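Local coordinates for probable ubiquitin-conjugating enzyme E2-19 kDa (PDB 1PZV), which probably catalyses the covalent attachment of ubiquitin to other proteins, taking ubiquitin from an E1 enzyme as a cysteine thioester, at residues W36-I41 / A55-P60; K10-M15 / N31-W36. All blocks are in the same frame, centred on the assembly; numbering follows the deposited sequence.

Strand 35-41 ties the two contacts together. Along the chain, contact 2 (10-15 with 31-36) comes first, setting the N-terminal helix 5-17 against the turn that leads into this strand. Contact 1 (36-41 with 55-60) follows, pairing the same strand with its hairpin partner 52-58. Their centres lie about 10 Å apart, and W36 belongs to both: F59 meets one face of its indole in contact 1 and L12 the opposite face in contact 2. Together they illustrate how one aromatic residue can join a helix to a meander sheet. Both lie within the UBC core and away from the predicted active-site cysteine, C88.

Contact 1: W36-I41 / A55-P60; sequences WEVLVI and AILDFP
W36 and L57 bond to each other twice through their backbones: W36 N donates to L57 O at 3.0 Å, and L57 N returns a bond to W36 O at 2.9 Å. Two residues along strand 35-41, and two back along 52-58, V38 and A55 repeat the exchange, with V38 N to A55 O at 2.6 Å and a more bent return bond, A55 N to V38 O at 2.8 Å (132° at the hydrogen). Between these antiparallel hydrogen-bonded pairs sits a non-hydrogen-bonded one, E37 with I56. Here the CA-H groups face the opposite strand, and I56 CA makes a CH···O contact with W36 O. The side chains of E37 and I56 project from the more solvent-accessible face, whereas W36, V38, A55 and L57 share the buried one. On that buried side V38 is divided between two neighbours: CG2 lies against A55 CB at 3.8 Å, and CG1 meets L57 CD1 where the two side chains run at about a right angle. M70 of strand 69-72 adds to this apolar layer by touching both A55 and L57. Two residues past L57, F59 brings its ring over W36. With its CG anti to the carbonyl carbon (chi1 -62°), the ring places CE1 above the five-membered part of the indole, nearly equidistant from its five atoms and 3.5 Å from W36 CD1. The two planes are inclined at 49°, neither stacked nor edge-to-face. Y63 packs edge-to-face with F59, and L8 of helix 5-17 touches both F59 and W36. Such pairing is that of a beta hairpin within the four-stranded antiparallel meander of the ubiquitin-conjugating (UBC) fold, and F59-P60 opens the family's FPxxYPxxPP sequence motif.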
loop_
_atom_site.group_PDB
_atom_site.type_symbol
_atom_site.label_atom_id
_atom_site.label_comp_id
_atom_site.label_asym_id
_atom_site.label_seq_id
_atom_site.Cartn_x
_atom_site.Cartn_y
_atom_site.Cartn_z
ATOM N N TRP A 36 -10.295 3.225 -5.641
ATOM C CA TRP A 36 -9.319 2.675 -6.579
ATOM C C TRP A 36 -8.898 1.253 -6.259
ATOM O O TRP A 36 -8.745 0.886 -5.090
ATOM C CB TRP A 36 -8.051 3.527 -6.590
ATOM C CG TRP A 36 -8.228 4.919 -7.085
ATOM C CD1 TRP A 36 -9.369 5.664 -7.052
ATOM C CD2 TRP A 36 -7.212 5.763 -7.639
ATOM N NE1 TRP A 36 -9.131 6.916 -7.560
ATOM C CE2 TRP A 36 -7.816 7.000 -7.938
ATOM C CE3 TRP A 36 -5.856 5.580 -7.940
ATOM C CZ2 TRP A 36 -7.103 8.068 -8.490
ATOM C CZ3 TRP A 36 -5.148 6.636 -8.494
ATOM C CH2 TRP A 36 -5.775 7.859 -8.775
ATOM N N GLU A 37 -8.707 0.457 -7.305
ATOM C CA GLU A 37 -8.225 -0.909 -7.140
ATOM C C GLU A 37 -6.797 -0.867 -7.671
ATOM O O GLU A 37 -6.589 -0.610 -8.855
ATOM C CB GLU A 37 -9.062 -1.905 -7.957
ATOM C CG GLU A 37 -9.323 -1.498 -9.409
ATOM C CD GLU A 37 -10.000 -2.602 -10.242
ATOM O OE1 GLU A 37 -10.840 -3.361 -9.684
ATOM O OE2 GLU A 37 -9.698 -2.693 -11.463
ATOM N N VAL A 38 -5.812 -1.091 -6.810
ATOM C CA VAL A 38 -4.428 -1.049 -7.275
ATOM C C VAL A 38 -3.640 -2.349 -7.126
ATOM O O VAL A 38 -3.614 -2.955 -6.060
ATOM C CB VAL A 38 -3.632 0.097 -6.576
ATOM C CG1 VAL A 38 -4.505 1.349 -6.477
ATOM C CG2 VAL A 38 -3.141 -0.347 -5.201
ATOM N N LEU A 39 -3.002 -2.773 -8.211
ATOM C CA LEU A 39 -2.186 -3.978 -8.197
ATOM C C LEU A 39 -0.809 -3.585 -7.697
ATOM O O LEU A 39 -0.153 -2.718 -8.273
ATOM C CB LEU A 39 -2.039 -4.565 -9.606
ATOM C CG LEU A 39 -1.118 -5.790 -9.706
ATOM C CD1 LEU A 39 -1.771 -6.963 -8.962
ATOM C CD2 LEU A 39 -0.852 -6.157 -11.165
ATOM N N VAL A 40 -0.362 -4.214 -6.623
ATOM C CA VAL A 40 0.950 -3.892 -6.086
ATOM C C VAL A 40 1.888 -5.069 -6.275
ATOM O O VAL A 40 1.770 -6.074 -5.589
ATOM C CB VAL A 40 0.867 -3.561 -4.594
ATOM C CG1 VAL A 40 2.219 -3.193 -4.080
ATOM C CG2 VAL A 40 -0.110 -2.438 -4.374
ATOM N N ILE A 41 2.815 -4.945 -7.216
ATOM C CA ILE A 41 3.761 -6.016 -7.467
ATOM C C ILE A 41 4.923 -5.908 -6.483
ATOM O O ILE A 41 5.522 -4.842 -6.343
ATOM C CB ILE A 41 4.306 -5.958 -8.923
ATOM C CG1 ILE A 41 3.142 -6.075 -9.912
ATOM C CG2 ILE A 41 5.318 -7.094 -9.161
ATOM C CD1 ILE A 41 3.568 -6.275 -11.353
ATOM N N ALA A 55 -5.056 -4.123 -3.916
ATOM C CA ALA A 55 -5.374 -3.209 -2.817
ATOM C C ALA A 55 -6.399 -2.155 -3.222
ATOM O O ALA A 55 -6.591 -1.861 -4.407
ATOM C CB ALA A 55 -4.094 -2.534 -2.298
ATOM N N ILE A 56 -7.054 -1.578 -2.229
ATOM C CA ILE A 56 -8.053 -0.570 -2.504
ATOM C C ILE A 56 -7.808 0.720 -1.760
ATOM O O ILE A 56 -7.567 0.721 -0.548
ATOM C CB ILE A 56 -9.444 -1.090 -2.181
ATOM C CG1 ILE A 56 -9.811 -2.170 -3.200
ATOM C CG2 ILE A 56 -10.444 0.062 -2.172
ATOM C CD1 ILE A 56 -11.205 -2.708 -3.069
ATOM N N LEU A 57 -7.855 1.816 -2.517
ATOM C CA LEU A 57 -7.656 3.157 -1.978
ATOM C C LEU A 57 -8.990 3.874 -1.867
ATOM O O LEU A 57 -9.737 3.973 -2.840
ATOM C CB LEU A 57 -6.727 3.972 -2.881
ATOM C CG LEU A 57 -5.228 3.691 -2.846
ATOM C CD1 LEU A 57 -4.558 4.430 -3.977
ATOM C CD2 LEU A 57 -4.647 4.125 -1.515
ATOM N N ASP A 58 -9.289 4.361 -0.672
ATOM C CA ASP A 58 -10.523 5.097 -0.435
ATOM C C ASP A 58 -10.158 6.563 -0.279
ATOM O O ASP A 58 -9.415 6.920 0.640
ATOM C CB ASP A 58 -11.196 4.594 0.839
ATOM C CG ASP A 58 -11.846 3.239 0.655
ATOM O OD1 ASP A 58 -12.967 3.187 0.111
ATOM O OD2 ASP A 58 -11.231 2.226 1.042
ATOM N N PHE A 59 -10.661 7.408 -1.175
ATOM C CA PHE A 59 -10.363 8.835 -1.095
ATOM C C PHE A 59 -11.533 9.643 -0.550
ATOM O O PHE A 59 -12.660 9.544 -1.049
ATOM C CB PHE A 59 -10.007 9.413 -2.472
ATOM C CG PHE A 59 -8.782 8.821 -3.094
ATOM C CD1 PHE A 59 -8.850 7.611 -3.785
ATOM C CD2 PHE A 59 -7.555 9.469 -2.987
ATOM C CE1 PHE A 59 -7.711 7.063 -4.369
ATOM C CE2 PHE A 59 -6.412 8.929 -3.567
ATOM C CZ PHE A 59 -6.488 7.721 -4.257
ATOM N N PRO A 60 -11.278 10.470 0.478
ATOM C CA PRO A 60 -12.338 11.296 1.060
ATOM C C PRO A 60 -12.846 12.285 0.008
ATOM O O PRO A 60 -12.260 12.418 -1.068
ATOM C CB PRO A 60 -11.632 11.997 2.212
ATOM C CG PRO A 60 -10.242 12.139 1.704
ATOM C CD PRO A 60 -9.982 10.772 1.109
#

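Contact 2: K10-M15 / N31-W36; sequences KQLADM and NDIYKW
L12, on the N-terminal helix of the UBC fold, lies against W36 and so docks the helix against the sheet near the start of strand 35-41. Its side chain shows how a branched residue can serve two neighbours. At the root, L12 CB rests against the far corner of the indole, 3.3 Å from W36 CH2, with W36 CZ2 almost as near. The next atom, CG, has already drawn back to 4.2 Å from W36 CH2. With CG anti to the backbone N (chi1 172°), the branch is carried across the indole, and its two methyls part. CD1 settles over the six-membered ring in a CH-pi contact, 3.8 Å from its centroid and only 12° off the normal. CD2, on the same side of the indole, extends to I33, meeting its terminal CD1 at 3.4 Å. One helical turn on, M15 CG makes a looser contact with W36 CZ3. L27 of the neighbouring strand 23-27 touches L12, I33 and W36 alike, and V115 of helix 115-127 also reaches the indole. The ring's rotation is fixed from the other end by the type I turn running from D32 to K35: W36 NE1 donates to I33 O at 2.9 Å, with that oxygen lying almost in the indole plane while the nitrogen sits well above the carbonyl plane.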
loop_
_atom_site.group_PDB
_atom_site.type_symbol
_atom_site.label_atom_id
_atom_site.label_comp_id
_atom_site.label_asym_id
_atom_site.label_seq_id
_atom_site.Cartn_x
_atom_site.Cartn_y
_atom_site.Cartn_z
ATOM N N LYS A 10 -7.251 13.511 -12.848
ATOM C CA LYS A 10 -5.958 13.867 -13.410
ATOM C C LYS A 10 -4.889 12.911 -12.892
ATOM O O LYS A 10 -4.125 12.360 -13.680
ATOM C CB LYS A 10 -5.604 15.322 -13.046
ATOM C CG LYS A 10 -4.183 15.756 -13.389
ATOM C CD LYS A 10 -3.927 15.708 -14.875
ATOM C CE LYS A 10 -2.430 15.733 -15.165
ATOM N NZ LYS A 10 -2.120 15.552 -16.619
ATOM N N GLN A 11 -4.843 12.711 -11.575
ATOM C CA GLN A 11 -3.850 11.826 -10.976
ATOM C C GLN A 11 -3.983 10.372 -11.448
ATOM O O GLN A 11 -2.973 9.724 -11.782
ATOM C CB GLN A 11 -3.916 11.902 -9.444
ATOM C CG GLN A 11 -3.514 13.272 -8.899
ATOM C CD GLN A 11 -3.361 13.302 -7.391
ATOM O OE1 GLN A 11 -3.016 14.325 -6.811
ATOM N NE2 GLN A 11 -3.615 12.178 -6.752
ATOM N N LEU A 12 -5.216 9.866 -11.484
ATOM C CA LEU A 12 -5.466 8.502 -11.937
ATOM C C LEU A 12 -4.966 8.327 -13.367
ATOM O O LEU A 12 -4.352 7.308 -13.706
ATOM C CB LEU A 12 -6.961 8.184 -11.889
ATOM C CG LEU A 12 -7.386 6.842 -12.510
ATOM C CD1 LEU A 12 -6.650 5.711 -11.830
ATOM C CD2 LEU A 12 -8.897 6.650 -12.388
ATOM N N ALA A 13 -5.238 9.331 -14.198
ATOM C CA ALA A 13 -4.836 9.319 -15.597
ATOM C C ALA A 13 -3.327 9.283 -15.777
ATOM O O ALA A 13 -2.829 8.533 -16.606
ATOM C CB ALA A 13 -5.425 10.531 -16.321
ATOM N N ASP A 14 -2.592 10.084 -15.015
ATOM C CA ASP A 14 -1.143 10.071 -15.157
ATOM C C ASP A 14 -0.675 8.688 -14.756
ATOM O O ASP A 14 0.128 8.053 -15.441
ATOM C CB ASP A 14 -0.477 11.114 -14.255
ATOM C CG ASP A 14 -0.917 12.535 -14.571
ATOM O OD1 ASP A 14 -1.091 12.875 -15.771
ATOM O OD2 ASP A 14 -1.073 13.319 -13.605
ATOM N N MET A 15 -1.216 8.234 -13.635
ATOM C CA MET A 15 -0.917 6.935 -13.059
ATOM C C MET A 15 -1.002 5.830 -14.120
ATOM O O MET A 15 -0.119 4.961 -14.216
ATOM C CB MET A 15 -1.936 6.670 -11.941
ATOM C CG MET A 15 -1.445 5.832 -10.778
ATOM S SD MET A 15 -0.007 6.559 -9.953
ATOM C CE MET A 15 1.231 5.266 -10.339
ATOM N N ASN A 31 -17.813 4.822 -12.457
ATOM C CA ASN A 31 -18.496 6.094 -12.244
ATOM C C ASN A 31 -18.274 6.630 -10.831
ATOM O O ASN A 31 -19.041 7.462 -10.346
ATOM C CB ASN A 31 -19.996 5.947 -12.519
ATOM C CG ASN A 31 -20.289 5.559 -13.961
ATOM O OD1 ASN A 31 -19.639 6.043 -14.890
ATOM N ND2 ASN A 31 -21.279 4.695 -14.157
ATOM N N ASP A 32 -17.218 6.152 -10.177
ATOM C CA ASP A 32 -16.884 6.579 -8.819
ATOM C C ASP A 32 -15.373 6.688 -8.611
ATOM O O ASP A 32 -14.715 5.748 -8.148
ATOM C CB ASP A 32 -17.477 5.611 -7.798
ATOM C CG ASP A 32 -17.073 5.952 -6.390
ATOM O OD1 ASP A 32 -16.936 7.158 -6.115
ATOM O OD2 ASP A 32 -16.901 5.032 -5.561
ATOM N N ILE A 33 -14.838 7.857 -8.947
ATOM C CA ILE A 33 -13.411 8.129 -8.846
ATOM C C ILE A 33 -12.835 8.101 -7.427
ATOM O O ILE A 33 -11.651 8.369 -7.240
ATOM C CB ILE A 33 -13.091 9.498 -9.479
ATOM C CG1 ILE A 33 -11.605 9.579 -9.831
ATOM C CG2 ILE A 33 -13.486 10.611 -8.522
ATOM C CD1 ILE A 33 -11.187 8.605 -10.893
ATOM N N TYR A 34 -13.652 7.761 -6.434
ATOM C CA TYR A 34 -13.180 7.732 -5.050
ATOM C C TYR A 34 -12.771 6.360 -4.498
ATOM O O TYR A 34 -12.360 6.261 -3.337
ATOM C CB TYR A 34 -14.228 8.376 -4.137
ATOM C CG TYR A 34 -14.368 9.873 -4.351
ATOM C CD1 TYR A 34 -13.531 10.782 -3.684
ATOM C CD2 TYR A 34 -15.296 10.385 -5.263
ATOM C CE1 TYR A 34 -13.614 12.168 -3.925
ATOM C CE2 TYR A 34 -15.384 11.765 -5.514
ATOM C CZ TYR A 34 -14.541 12.649 -4.845
ATOM O OH TYR A 34 -14.613 14.003 -5.114
ATOM N N LYS A 35 -12.888 5.311 -5.316
ATOM C CA LYS A 35 -12.496 3.950 -4.913
ATOM C C LYS A 35 -11.578 3.346 -5.967
ATOM O O LYS A 35 -12.030 2.984 -7.057
ATOM C CB LYS A 35 -13.710 3.039 -4.767
ATOM C CG LYS A 35 -14.624 3.366 -3.605
ATOM C CD LYS A 35 -15.750 2.326 -3.476
ATOM C CE LYS A 35 -15.213 0.961 -3.041
ATOM N NZ LYS A 35 -14.559 1.030 -1.706
ATOM N N TRP A 36 -10.295 3.225 -5.641
ATOM C CA TRP A 36 -9.319 2.675 -6.579
ATOM C C TRP A 36 -8.898 1.253 -6.259
ATOM O O TRP A 36 -8.745 0.886 -5.090
ATOM C CB TRP A 36 -8.051 3.527 -6.590
ATOM C CG TRP A 36 -8.228 4.919 -7.085
ATOM C CD1 TRP A 36 -9.369 5.664 -7.052
ATOM C CD2 TRP A 36 -7.212 5.763 -7.639
ATOM N NE1 TRP A 36 -9.131 6.916 -7.560
ATOM C CE2 TRP A 36 -7.816 7.000 -7.938
ATOM C CE3 TRP A 36 -5.856 5.580 -7.940
ATOM C CZ2 TRP A 36 -7.103 8.068 -8.490
ATOM C CZ3 TRP A 36 -5.148 6.636 -8.494
ATOM C CH2 TRP A 36 -5.775 7.859 -8.775
#